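Long-range contacts in CrmK (Actinoalloteichus sp. WH1-2216-6, PDB 5I1V), which is a flavin-dependent oxidase with covalently bound FAD that takes part in the recycling of shunt products during caerulomycin biosynthesis: residues H153-V158 against T198-R203; R340-A345 against I447-I452; G116-G121 against G139-L144. All blocks are in the same frame, centred on the assembly; numbering follows the deposited sequence.

Contact 1. Residues H153-V158 against T198-R203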
loop_
_atom_site.group_PDB
_atom_site.type_symbol
_atom_site.label_atom_id
_atom_site.label_comp_id
_atom_site.label_asym_id
_atom_site.label_seq_id
_atom_site.Cartn_x
_atom_site.Cartn_y
_atom_site.Cartn_z
ATOM N N HIS A 153 -24.544 -10.394 -5.277
ATOM C CA HIS A 153 -25.394 -11.165 -6.227
ATOM C C HIS A 153 -25.402 -12.644 -5.857
ATOM O O HIS A 153 -26.450 -13.283 -5.898
ATOM C CB HIS A 153 -24.878 -10.881 -7.628
ATOM C CG HIS A 153 -25.507 -11.708 -8.706
ATOM N ND1 HIS A 153 -26.749 -11.419 -9.240
ATOM C CD2 HIS A 153 -25.043 -12.779 -9.384
ATOM C CE1 HIS A 153 -27.012 -12.271 -10.224
ATOM N NE2 HIS A 153 -26.009 -13.129 -10.307
ATOM N N ALA A 154 -24.227 -13.188 -5.516
ATOM C CA ALA A 154 -24.069 -14.594 -5.203
ATOM C C ALA A 154 -22.762 -14.798 -4.429
ATOM O O ALA A 154 -21.856 -13.964 -4.489
ATOM C CB ALA A 154 -24.008 -15.441 -6.474
ATOM N N VAL A 155 -22.657 -15.944 -3.752
ATOM C CA VAL A 155 -21.461 -16.349 -2.989
ATOM C C VAL A 155 -21.253 -17.845 -3.114
ATOM O O VAL A 155 -22.225 -18.581 -3.093
ATOM C CB VAL A 155 -21.632 -15.865 -1.512
ATOM C CG1 VAL A 155 -22.783 -16.555 -0.767
ATOM C CG2 VAL A 155 -20.330 -15.968 -0.767
ATOM N N GLU A 156 -20.008 -18.289 -3.266
ATOM C CA GLU A 156 -19.617 -19.663 -3.334
ATOM C C GLU A 156 -18.974 -20.004 -2.020
ATOM O O GLU A 156 -18.064 -19.313 -1.574
ATOM C CB GLU A 156 -18.641 -19.900 -4.491
ATOM C CG GLU A 156 -18.260 -21.337 -4.643
ATOM C CD GLU A 156 -17.222 -21.541 -5.735
ATOM O OE1 GLU A 156 -16.017 -21.297 -5.506
ATOM O OE2 GLU A 156 -17.629 -21.962 -6.833
ATOM N N VAL A 157 -19.500 -21.018 -1.346
ATOM C CA VAL A 157 -19.055 -21.409 -0.023
ATOM C C VAL A 157 -18.803 -22.902 0.052
ATOM O O VAL A 157 -19.628 -23.701 -0.425
ATOM C CB VAL A 157 -20.140 -21.112 1.004
ATOM C CG1 VAL A 157 -19.599 -21.089 2.405
ATOM C CG2 VAL A 157 -20.794 -19.768 0.709
ATOM N N VAL A 158 -17.680 -23.270 0.659
ATOM C CA VAL A 158 -17.378 -24.637 0.964
ATOM C C VAL A 158 -17.958 -24.935 2.326
ATOM O O VAL A 158 -17.602 -24.299 3.318
ATOM C CB VAL A 158 -15.850 -24.850 0.954
ATOM C CG1 VAL A 158 -15.482 -26.246 1.398
ATOM C CG2 VAL A 158 -15.313 -24.617 -0.449
ATOM N N THR A 198 -15.188 -18.929 -1.013
ATOM C CA THR A 198 -14.136 -18.914 -1.999
ATOM C C THR A 198 -14.211 -17.686 -2.944
ATOM O O THR A 198 -13.165 -17.162 -3.445
ATOM C CB THR A 198 -14.147 -20.236 -2.780
ATOM O OG1 THR A 198 -15.444 -20.486 -3.244
ATOM C CG2 THR A 198 -13.746 -21.359 -1.851
ATOM N N ARG A 199 -15.421 -17.227 -3.243
ATOM C CA ARG A 199 -15.573 -16.075 -4.138
ATOM C C ARG A 199 -16.952 -15.471 -3.968
ATOM O O ARG A 199 -17.849 -16.108 -3.500
ATOM C CB ARG A 199 -15.324 -16.433 -5.629
ATOM C CG ARG A 199 -16.278 -17.455 -6.181
ATOM C CD ARG A 199 -15.731 -18.248 -7.389
ATOM N NE ARG A 199 -14.708 -19.190 -6.987
ATOM C CZ ARG A 199 -13.443 -19.172 -7.401
ATOM N NH1 ARG A 199 -13.058 -18.329 -8.335
ATOM N NH2 ARG A 199 -12.580 -20.042 -6.909
ATOM N N TYR A 200 -17.080 -14.227 -4.378
ATOM C CA TYR A 200 -18.306 -13.441 -4.269
ATOM C C TYR A 200 -18.560 -12.957 -5.685
ATOM O O TYR A 200 -17.609 -12.779 -6.479
ATOM C CB TYR A 200 -18.102 -12.168 -3.432
ATOM C CG TYR A 200 -17.773 -12.283 -1.979
ATOM C CD1 TYR A 200 -18.787 -12.435 -1.054
ATOM C CD2 TYR A 200 -16.459 -12.164 -1.508
ATOM C CE1 TYR A 200 -18.544 -12.466 0.312
ATOM C CE2 TYR A 200 -16.189 -12.209 -0.124
ATOM C CZ TYR A 200 -17.244 -12.349 0.783
ATOM O OH TYR A 200 -17.064 -12.373 2.159
ATOM N N TRP A 201 -19.799 -12.665 -5.971
ATOM C CA TRP A 201 -20.176 -11.986 -7.200
ATOM C C TRP A 201 -20.928 -10.719 -6.837
ATOM O O TRP A 201 -21.903 -10.739 -6.081
ATOM C CB TRP A 201 -21.054 -12.883 -8.088
ATOM C CG TRP A 201 -20.314 -13.959 -8.820
ATOM C CD1 TRP A 201 -19.714 -13.866 -10.019
ATOM C CD2 TRP A 201 -20.086 -15.296 -8.356
ATOM N NE1 TRP A 201 -19.135 -15.077 -10.365
ATOM C CE2 TRP A 201 -19.353 -15.970 -9.357
ATOM C CE3 TRP A 201 -20.463 -15.989 -7.220
ATOM C CZ2 TRP A 201 -19.006 -17.322 -9.252
ATOM C CZ3 TRP A 201 -20.104 -17.328 -7.096
ATOM C CH2 TRP A 201 -19.403 -17.984 -8.117
ATOM N N LEU A 202 -20.509 -9.611 -7.457
ATOM C CA LEU A 202 -21.066 -8.344 -7.187
ATOM C C LEU A 202 -21.758 -7.746 -8.397
ATOM O O LEU A 202 -21.187 -7.699 -9.483
ATOM C CB LEU A 202 -19.972 -7.368 -6.714
ATOM C CG LEU A 202 -19.113 -7.828 -5.529
ATOM C CD1 LEU A 202 -17.936 -6.887 -5.332
ATOM C CD2 LEU A 202 -19.917 -7.858 -4.262
ATOM N N ARG A 203 -22.941 -7.194 -8.155
ATOM C CA ARG A 203 -23.663 -6.468 -9.176
ATOM C C ARG A 203 -24.827 -5.691 -8.568
ATOM O O ARG A 203 -25.383 -6.109 -7.591
ATOM C CB ARG A 203 -24.145 -7.487 -10.224
ATOM C CG ARG A 203 -25.606 -7.764 -10.279
ATOM C CD ARG A 203 -25.896 -8.869 -11.293
ATOM N NE ARG A 203 -26.150 -8.353 -12.615
ATOM C CZ ARG A 203 -27.335 -7.880 -13.008
ATOM N NH1 ARG A 203 -28.370 -7.879 -12.160
ATOM N NH2 ARG A 203 -27.494 -7.403 -14.245
#

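Contact 2. Residues R340-A345 against I447-I452. With FAD (flavin-adenine dinucleotide), chain E.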
loop_
_atom_site.group_PDB
_atom_site.type_symbol
_atom_site.label_atom_id
_atom_site.label_comp_id
_atom_site.label_asym_id
_atom_site.label_seq_id
_atom_site.Cartn_x
_atom_site.Cartn_y
_atom_site.Cartn_z
ATOM N N ARG A 340 -2.536 -3.946 18.464
ATOM C CA ARG A 340 -3.754 -3.109 18.376
ATOM C C ARG A 340 -4.873 -3.601 19.215
ATOM O O ARG A 340 -4.993 -4.807 19.463
ATOM C CB ARG A 340 -4.333 -3.072 16.945
ATOM C CG ARG A 340 -3.320 -2.956 15.840
ATOM C CD ARG A 340 -3.971 -3.122 14.467
ATOM N NE ARG A 340 -2.942 -3.017 13.425
ATOM C CZ ARG A 340 -2.455 -1.866 12.975
ATOM N NH1 ARG A 340 -1.491 -1.868 12.061
ATOM N NH2 ARG A 340 -2.914 -0.707 13.452
ATOM N N LYS A 341 -5.765 -2.677 19.585
ATOM C CA LYS A 341 -7.047 -3.008 20.131
ATOM C C LYS A 341 -8.080 -2.023 19.528
ATOM O O LYS A 341 -7.847 -0.808 19.469
ATOM C CB LYS A 341 -7.009 -2.909 21.645
ATOM C CG LYS A 341 -8.314 -3.167 22.381
ATOM C CD LYS A 341 -8.753 -4.605 22.346
ATOM C CE LYS A 341 -10.081 -4.817 23.071
ATOM N NZ LYS A 341 -10.866 -5.970 22.507
ATOM N N VAL A 342 -9.207 -2.544 19.058
ATOM C CA VAL A 342 -10.253 -1.691 18.462
ATOM C C VAL A 342 -11.573 -1.928 19.176
ATOM O O VAL A 342 -11.812 -2.993 19.746
ATOM C CB VAL A 342 -10.452 -1.898 16.955
ATOM C CG1 VAL A 342 -9.194 -1.507 16.179
ATOM C CG2 VAL A 342 -10.920 -3.343 16.686
ATOM N N LYS A 343 -12.403 -0.892 19.209
ATOM C CA LYS A 343 -13.756 -1.008 19.689
ATOM C C LYS A 343 -14.673 -0.183 18.754
ATOM O O LYS A 343 -14.222 0.642 17.982
ATOM C CB LYS A 343 -13.861 -0.502 21.148
ATOM C CG LYS A 343 -13.007 -1.266 22.149
ATOM C CD LYS A 343 -13.218 -0.760 23.564
ATOM C CE LYS A 343 -12.531 -1.638 24.578
ATOM N NZ LYS A 343 -13.459 -2.681 25.105
ATOM N N SER A 344 -15.954 -0.400 18.879
ATOM C CA SER A 344 -16.938 0.112 17.982
ATOM C C SER A 344 -18.205 0.432 18.755
ATOM O O SER A 344 -18.519 -0.254 19.729
ATOM C CB SER A 344 -17.180 -0.979 16.928
ATOM O OG SER A 344 -18.497 -1.021 16.487
ATOM N N ALA A 345 -18.907 1.479 18.339
ATOM C CA ALA A 345 -20.217 1.878 18.918
ATOM C C ALA A 345 -20.933 2.744 17.868
ATOM O O ALA A 345 -20.398 3.732 17.384
ATOM C CB ALA A 345 -20.077 2.622 20.261
ATOM N N ILE A 447 -19.708 -5.996 13.682
ATOM C CA ILE A 447 -19.069 -7.259 13.830
ATOM C C ILE A 447 -17.671 -7.287 13.235
ATOM O O ILE A 447 -16.831 -8.029 13.701
ATOM C CB ILE A 447 -19.958 -8.414 13.266
ATOM C CG1 ILE A 447 -19.424 -9.797 13.723
ATOM C CG2 ILE A 447 -20.041 -8.360 11.736
ATOM C CD1 ILE A 447 -19.369 -10.054 15.206
ATOM N N ASN A 448 -17.409 -6.465 12.237
ATOM C CA ASN A 448 -16.073 -6.379 11.615
ATOM C C ASN A 448 -15.037 -5.559 12.442
ATOM O O ASN A 448 -13.849 -5.493 12.086
ATOM C CB ASN A 448 -16.216 -5.834 10.232
ATOM C CG ASN A 448 -16.363 -6.932 9.201
ATOM O OD1 ASN A 448 -16.028 -8.098 9.494
ATOM N ND2 ASN A 448 -16.855 -6.589 8.010
ATOM N N TYR A 449 -15.486 -4.956 13.537
ATOM C CA TYR A 449 -14.557 -4.481 14.597
ATOM C C TYR A 449 -14.850 -5.216 15.907
ATOM O O TYR A 449 -15.306 -4.594 16.856
ATOM C CB TYR A 449 -14.717 -2.989 14.837
ATOM C CG TYR A 449 -14.376 -2.154 13.623
ATOM C CD1 TYR A 449 -13.165 -2.330 12.982
ATOM C CD2 TYR A 449 -15.212 -1.146 13.180
ATOM C CE1 TYR A 449 -12.808 -1.584 11.887
ATOM C CE2 TYR A 449 -14.872 -0.394 12.052
ATOM C CZ TYR A 449 -13.672 -0.631 11.417
ATOM O OH TYR A 449 -13.269 0.078 10.321
ATOM N N PRO A 450 -14.636 -6.535 15.948
ATOM C CA PRO A 450 -15.074 -7.299 17.120
ATOM C C PRO A 450 -14.285 -6.958 18.377
ATOM O O PRO A 450 -13.091 -6.750 18.299
ATOM C CB PRO A 450 -14.719 -8.736 16.776
ATOM C CG PRO A 450 -13.548 -8.592 15.832
ATOM C CD PRO A 450 -13.859 -7.377 15.015
ATOM N N ASP A 451 -14.959 -7.016 19.511
ATOM C CA ASP A 451 -14.288 -6.693 20.781
ATOM C C ASP A 451 -14.698 -7.723 21.794
ATOM O O ASP A 451 -15.845 -7.685 22.275
ATOM C CB ASP A 451 -14.787 -5.348 21.200
ATOM C CG ASP A 451 -14.277 -4.907 22.557
ATOM O OD1 ASP A 451 -13.430 -5.595 23.187
ATOM O OD2 ASP A 451 -14.766 -3.822 22.972
ATOM N N ILE A 452 -13.786 -8.603 22.179
ATOM C CA ILE A 452 -14.203 -9.704 23.063
ATOM C C ILE A 452 -14.583 -9.197 24.467
ATOM O O ILE A 452 -15.216 -9.926 25.227
ATOM C CB ILE A 452 -13.177 -10.863 23.203
ATOM C CG1 ILE A 452 -11.875 -10.358 23.844
ATOM C CG2 ILE A 452 -13.052 -11.594 21.852
ATOM C CD1 ILE A 452 -10.751 -11.372 24.027
HETATM P PA FAD E . -9.186 -12.019 8.347
HETATM O O1A FAD E . -8.424 -11.706 9.610
HETATM O O2A FAD E . -8.458 -12.854 7.335
HETATM O O5B FAD E . -10.569 -12.675 8.698
HETATM C C5B FAD E . -11.569 -12.009 9.462
HETATM C C4B FAD E . -12.575 -13.048 9.979
HETATM O O4B FAD E . -13.282 -13.547 8.826
HETATM C C3B FAD E . -12.029 -14.288 10.653
HETATM O O3B FAD E . -13.026 -14.798 11.521
HETATM C C2B FAD E . -11.844 -15.253 9.516
HETATM O O2B FAD E . -11.637 -16.632 9.839
HETATM C C1B FAD E . -13.057 -14.924 8.638
HETATM N N9A FAD E . -12.768 -15.122 7.195
HETATM C C8A FAD E . -11.744 -14.621 6.439
HETATM N N7A FAD E . -11.792 -15.152 5.174
HETATM C C5A FAD E . -12.834 -15.956 5.164
HETATM C C6A FAD E . -13.421 -16.772 4.130
HETATM N N6A FAD E . -12.858 -16.728 2.939
HETATM N N1A FAD E . -14.496 -17.496 4.461
HETATM C C2A FAD E . -15.011 -17.516 5.709
HETATM N N3A FAD E . -14.552 -16.731 6.718
HETATM C C4A FAD E . -13.436 -16.003 6.462
HETATM N N1 FAD E . -14.353 -2.586 7.650
HETATM C C2 FAD E . -15.233 -1.770 7.025
HETATM O O2 FAD E . -16.409 -2.124 6.875
HETATM N N3 FAD E . -14.892 -0.557 6.537
HETATM C C4 FAD E . -13.683 -0.024 6.653
HETATM O O4 FAD E . -13.412 1.087 6.150
HETATM C C4X FAD E . -12.656 -0.827 7.301
HETATM N N5 FAD E . -11.392 -0.349 7.454
HETATM C C5X FAD E . -10.452 -1.162 7.961
HETATM C C6 FAD E . -9.118 -0.755 7.978
HETATM C C7 FAD E . -8.090 -1.538 8.502
HETATM C C7M FAD E . -6.647 -1.020 8.476
HETATM C C8 FAD E . -8.474 -2.857 9.049
HETATM C C8M FAD E . -7.448 -3.771 9.661
HETATM C C9 FAD E . -9.805 -3.291 9.053
HETATM C C9A FAD E . -10.813 -2.489 8.522
HETATM N N10 FAD E . -12.150 -2.903 8.492
HETATM C C10 FAD E . -13.087 -2.116 7.849
HETATM C "C1'" FAD E . -12.611 -4.073 9.238
HETATM C "C2'" FAD E . -12.630 -5.284 8.361
HETATM O "O2'" FAD E . -13.805 -5.252 7.575
HETATM C "C3'" FAD E . -12.535 -6.555 9.137
HETATM O "O3'" FAD E . -11.306 -6.531 9.916
HETATM C "C4'" FAD E . -12.604 -7.788 8.211
HETATM O "O4'" FAD E . -13.146 -8.865 8.974
HETATM C "C5'" FAD E . -11.231 -8.132 7.671
HETATM O "O5'" FAD E . -11.371 -9.218 6.754
HETATM P P FAD E . -10.027 -9.967 6.368
HETATM O O1P FAD E . -8.985 -8.989 5.966
HETATM O O2P FAD E . -10.338 -11.096 5.438
HETATM O O3P FAD E . -9.590 -10.580 7.803
HETATM O O HOH W 1 -11.071 -5.568 19.657
HETATM O O HOH W 2 -16.600 -2.673 21.111
#

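Contact 3. Residues G116-G121 against G139-L144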
loop_
_atom_site.group_PDB
_atom_site.type_symbol
_atom_site.label_atom_id
_atom_site.label_comp_id
_atom_site.label_asym_id
_atom_site.label_seq_id
_atom_site.Cartn_x
_atom_site.Cartn_y
_atom_site.Cartn_z
ATOM N N GLY A 116 -14.645 1.387 -14.940
ATOM C CA GLY A 116 -15.155 2.659 -14.522
ATOM C C GLY A 116 -16.173 2.574 -13.397
ATOM O O GLY A 116 -16.894 3.543 -13.134
ATOM N N VAL A 117 -16.218 1.435 -12.715
ATOM C CA VAL A 117 -17.226 1.188 -11.671
ATOM C C VAL A 117 -16.552 1.016 -10.279
ATOM O O VAL A 117 -15.328 0.896 -10.154
ATOM C CB VAL A 117 -18.120 -0.049 -12.064
ATOM C CG1 VAL A 117 -18.622 0.053 -13.471
ATOM C CG2 VAL A 117 -17.400 -1.380 -11.974
ATOM N N THR A 118 -17.357 0.992 -9.226
ATOM C CA THR A 118 -16.895 0.700 -7.938
ATOM C C THR A 118 -18.039 0.062 -7.100
ATOM O O THR A 118 -19.165 0.026 -7.548
ATOM C CB THR A 118 -16.367 1.968 -7.278
ATOM O OG1 THR A 118 -15.504 1.607 -6.196
ATOM C CG2 THR A 118 -17.457 2.819 -6.767
ATOM N N PHE A 119 -17.729 -0.384 -5.883
ATOM C CA PHE A 119 -18.776 -0.657 -4.878
ATOM C C PHE A 119 -18.330 -0.059 -3.537
ATOM O O PHE A 119 -17.157 0.202 -3.341
ATOM C CB PHE A 119 -19.042 -2.138 -4.774
ATOM C CG PHE A 119 -17.894 -2.891 -4.201
ATOM C CD1 PHE A 119 -16.812 -3.192 -4.977
ATOM C CD2 PHE A 119 -17.888 -3.286 -2.888
ATOM C CE1 PHE A 119 -15.740 -3.881 -4.444
ATOM C CE2 PHE A 119 -16.816 -3.986 -2.345
ATOM C CZ PHE A 119 -15.738 -4.270 -3.120
ATOM N N PRO A 120 -19.278 0.201 -2.618
ATOM C CA PRO A 120 -18.944 0.957 -1.406
ATOM C C PRO A 120 -18.340 0.113 -0.292
ATOM O O PRO A 120 -19.041 -0.270 0.635
ATOM C CB PRO A 120 -20.294 1.509 -0.992
ATOM C CG PRO A 120 -21.264 0.479 -1.459
ATOM C CD PRO A 120 -20.725 0.013 -2.773
ATOM N N GLY A 121 -17.054 -0.169 -0.369
ATOM C CA GLY A 121 -16.404 -0.986 0.622
ATOM C C GLY A 121 -15.542 -0.025 1.423
ATOM O O GLY A 121 -15.634 1.179 1.262
ATOM N N GLY A 139 -18.001 2.078 3.651
ATOM C CA GLY A 139 -16.994 3.091 3.553
ATOM C C GLY A 139 -17.497 4.425 3.050
ATOM O O GLY A 139 -18.684 4.729 3.160
ATOM N N PRO A 140 -16.570 5.271 2.583
ATOM C CA PRO A 140 -16.913 6.666 2.295
ATOM C C PRO A 140 -18.020 6.869 1.299
ATOM O O PRO A 140 -18.695 7.893 1.354
ATOM C CB PRO A 140 -15.598 7.267 1.797
ATOM C CG PRO A 140 -14.558 6.490 2.498
ATOM C CD PRO A 140 -15.108 5.081 2.621
ATOM N N LEU A 141 -18.249 5.932 0.392
ATOM C CA LEU A 141 -19.345 6.100 -0.553
ATOM C C LEU A 141 -20.663 5.484 -0.033
ATOM O O LEU A 141 -21.650 5.483 -0.761
ATOM C CB LEU A 141 -19.003 5.480 -1.922
ATOM C CG LEU A 141 -17.795 6.085 -2.688
ATOM C CD1 LEU A 141 -17.545 5.420 -4.047
ATOM C CD2 LEU A 141 -18.063 7.568 -2.906
ATOM N N SER A 142 -20.701 4.967 1.188
ATOM C CA SER A 142 -21.933 4.260 1.608
ATOM C C SER A 142 -23.144 5.217 1.695
ATOM O O SER A 142 -24.246 4.800 1.418
ATOM C CB SER A 142 -21.734 3.516 2.926
ATOM O OG SER A 142 -20.849 2.412 2.735
ATOM N N ARG A 143 -22.952 6.485 2.096
ATOM C CA ARG A 143 -24.093 7.437 2.033
ATOM C C ARG A 143 -24.777 7.550 0.681
ATOM O O ARG A 143 -25.991 7.691 0.606
ATOM C CB ARG A 143 -23.679 8.812 2.565
ATOM C CG ARG A 143 -23.497 8.700 4.036
ATOM C CD ARG A 143 -22.561 9.718 4.593
ATOM N NE ARG A 143 -22.991 11.100 4.399
ATOM C CZ ARG A 143 -23.763 11.791 5.244
ATOM N NH1 ARG A 143 -24.287 11.223 6.334
ATOM N NH2 ARG A 143 -24.038 13.067 4.973
ATOM N N LEU A 144 -23.990 7.446 -0.372
ATOM C CA LEU A 144 -24.473 7.539 -1.730
ATOM C C LEU A 144 -24.870 6.189 -2.292
ATOM O O LEU A 144 -25.826 6.126 -3.047
ATOM C CB LEU A 144 -23.413 8.169 -2.640
ATOM C CG LEU A 144 -23.218 9.671 -2.357
ATOM C CD1 LEU A 144 -21.955 10.224 -3.008
ATOM C CD2 LEU A 144 -24.435 10.501 -2.763
HETATM O O HOH W 3 -16.780 3.328 -0.006
#

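Contact 1. Residues H153-V158 against T198-R203
The imidazole of His153 takes the bent chain of Arg203 over one face, CD standing 3.4 Å from ND1, and has Trp201 CB at its edge. The Trp201 ring presents an edge to the backbone N of Val155 and is met obliquely by Ala154 CB, 3.7 Å from CE3, and by Glu156 CB near CZ3. Beyond the pair of strands its NE1 bonds Asp90 and Arg93 makes a cation-pi contact. On the other face of the sheet Val155 CG2 lies beside Tyr200, 3.9 Å from CD1, while Tyr200 OH binds Gly130 O.

The guanidinium of Arg199 meets Glu156 OE1 at its edge: NE donates over 2.9 Å in a salt bridge, nearly in the guanidinium plane but from above the carboxylate, the planes being 68° apart. Glu156 reaches there with CG anti to the backbone N (chi1 -177°). Thr198 OG1 bonds the same oxygen at a doubtful, very short length, and Thr40 OG1 is another partner. Arg199 NH1 pairs with Glu97 and Glu99 on the neighbouring strand 95-99, so a leucine in place of Arg199 would probably strip Glu156, Glu97 and Glu99 of their shared cationic mate.

The backbones form an antiparallel ladder, Glu156 N to Arg199 O measuring 3.1 Å. It is broken by a classic beta bulge, where His153 N and, weakly, Ala154 N share Trp201 O at 2.8 and 3.4 Å. Two adjacent inner strands of the FAD-binding domain's five-stranded sheet are thus joined, the bulge doubling up on one carbonyl, and the grip of Arg199 NE and Thr40 on Glu156 OE1 probably favours its charged form.

Contact 2. Residues R340-A345 against I447-I452
Two lysines grip Asp451, one at each carboxylate oxygen. Lys341 NZ bonds OD1 over 2.7 Å from above the carboxylate plane, 49° out of it, whereas Lys343 NZ meets OD2, also at 2.7 Å, on its syn lone pair. Lys341 turns back at chi2 (70°) to bring its amine there. Glu67 is a second partner of Lys341 and Asp453 of Lys343, so the cluster is a buried salt-bridge network.

Water extends it. One molecule accepts from Lys341 NZ at 2.9 Å and lies close to the carbonyls of Val342 and Pro450; another donates to Asp451 OD2 and accepts from Ser344 N.

Van der Waals contacts are fewer: Ser344 CB rests 3.8 Å from Tyr449 CB, and Val342 CG2 lies 4.2 Å from the same atom. Ser344 OG itself bonds Tyr446 N.

Of the two segments, the loop is the one that meets the cofactor. Asn448 OD1 accepts from FAD O4' at 3.0 Å, and Tyr449 carries its OH to 3.2 Å from FAD C4X. The chemistry implies that the ion pairs tie the loop of the berberine-like region to strand 339-347, while Asn448 and Tyr449 of the same loop line the flavin pocket.

Contact 3. Residues G116-G121 against G139-L144
Thr118 and Leu141 touch by single methyls, CG2 lying 3.8 Å from CD1 as the two side chains slant across one another. Thr118 places this methyl between its backbone N and carbonyl carbon (chi1 -160° sends OG1 anti to the N). Beside them Pro120 sets its CB 4.3 Å from Leu141 CB, with Ser142 OG close to the same ring carbon. At the far end the two segments meet backbone to backbone: Gly121 O receives a CA-H...O contact from Gly139 CA at 3.3 Å. A beta carbon on Gly139 would come within 2.0 Å of that oxygen, a clash that glycine avoids. The carbonyl of Gly121 is also given a proton by a water at 2.7 Å, which in turn accepts from Leu141 N, so that one ordered water bridges the segments.

Turns hold these groups in place. Gly139 to Ser142 forms a type I turn, and Ser142 OG accepts from Gly139 N over 3.0 Å at an almost straight 170°, while bonding Gly146 O farther along. Pro120 is the centre of an inverse gamma turn, closed by a weak bond from Gly121 N to Phe119 O.

Farther out, Trp319 of helix 319-326 packs on both Thr118 and Leu141, and Leu326 of the same helix on Pro140; Tyr151 touches Pro120.

Tyr138, just before the turn, binds FAD, and His132, another FAD-binding residue, lies near Gly121. The join therefore rests on methyl packing, close glycine backbones and one water, rather than on charge, beside the flavin-binding loops.

In the fold
All three contacts are largely buried but hold different elements. Contact 1 pairs two strands of the five-stranded sheet in the FAD-binding domain, contact 2 ties strand 339-347, next to the outermost strand of the eight-stranded sheet, to a flavin-lining loop, and contact 3 joins two loops and the start of helix 142-145. Only contact 1 has a backbone ladder between its segments; contact 2 relies on ion pairs, contact 3 on apolar and glycine contacts with a water. Contacts 1 and 3 touch where Leu202 packs on Phe119, and helix 142-145 leads to strand 152-160. Contact 2, its centre about 26 Å from that of contact 1 and about 22 Å from that of contact 3, meets FAD directly.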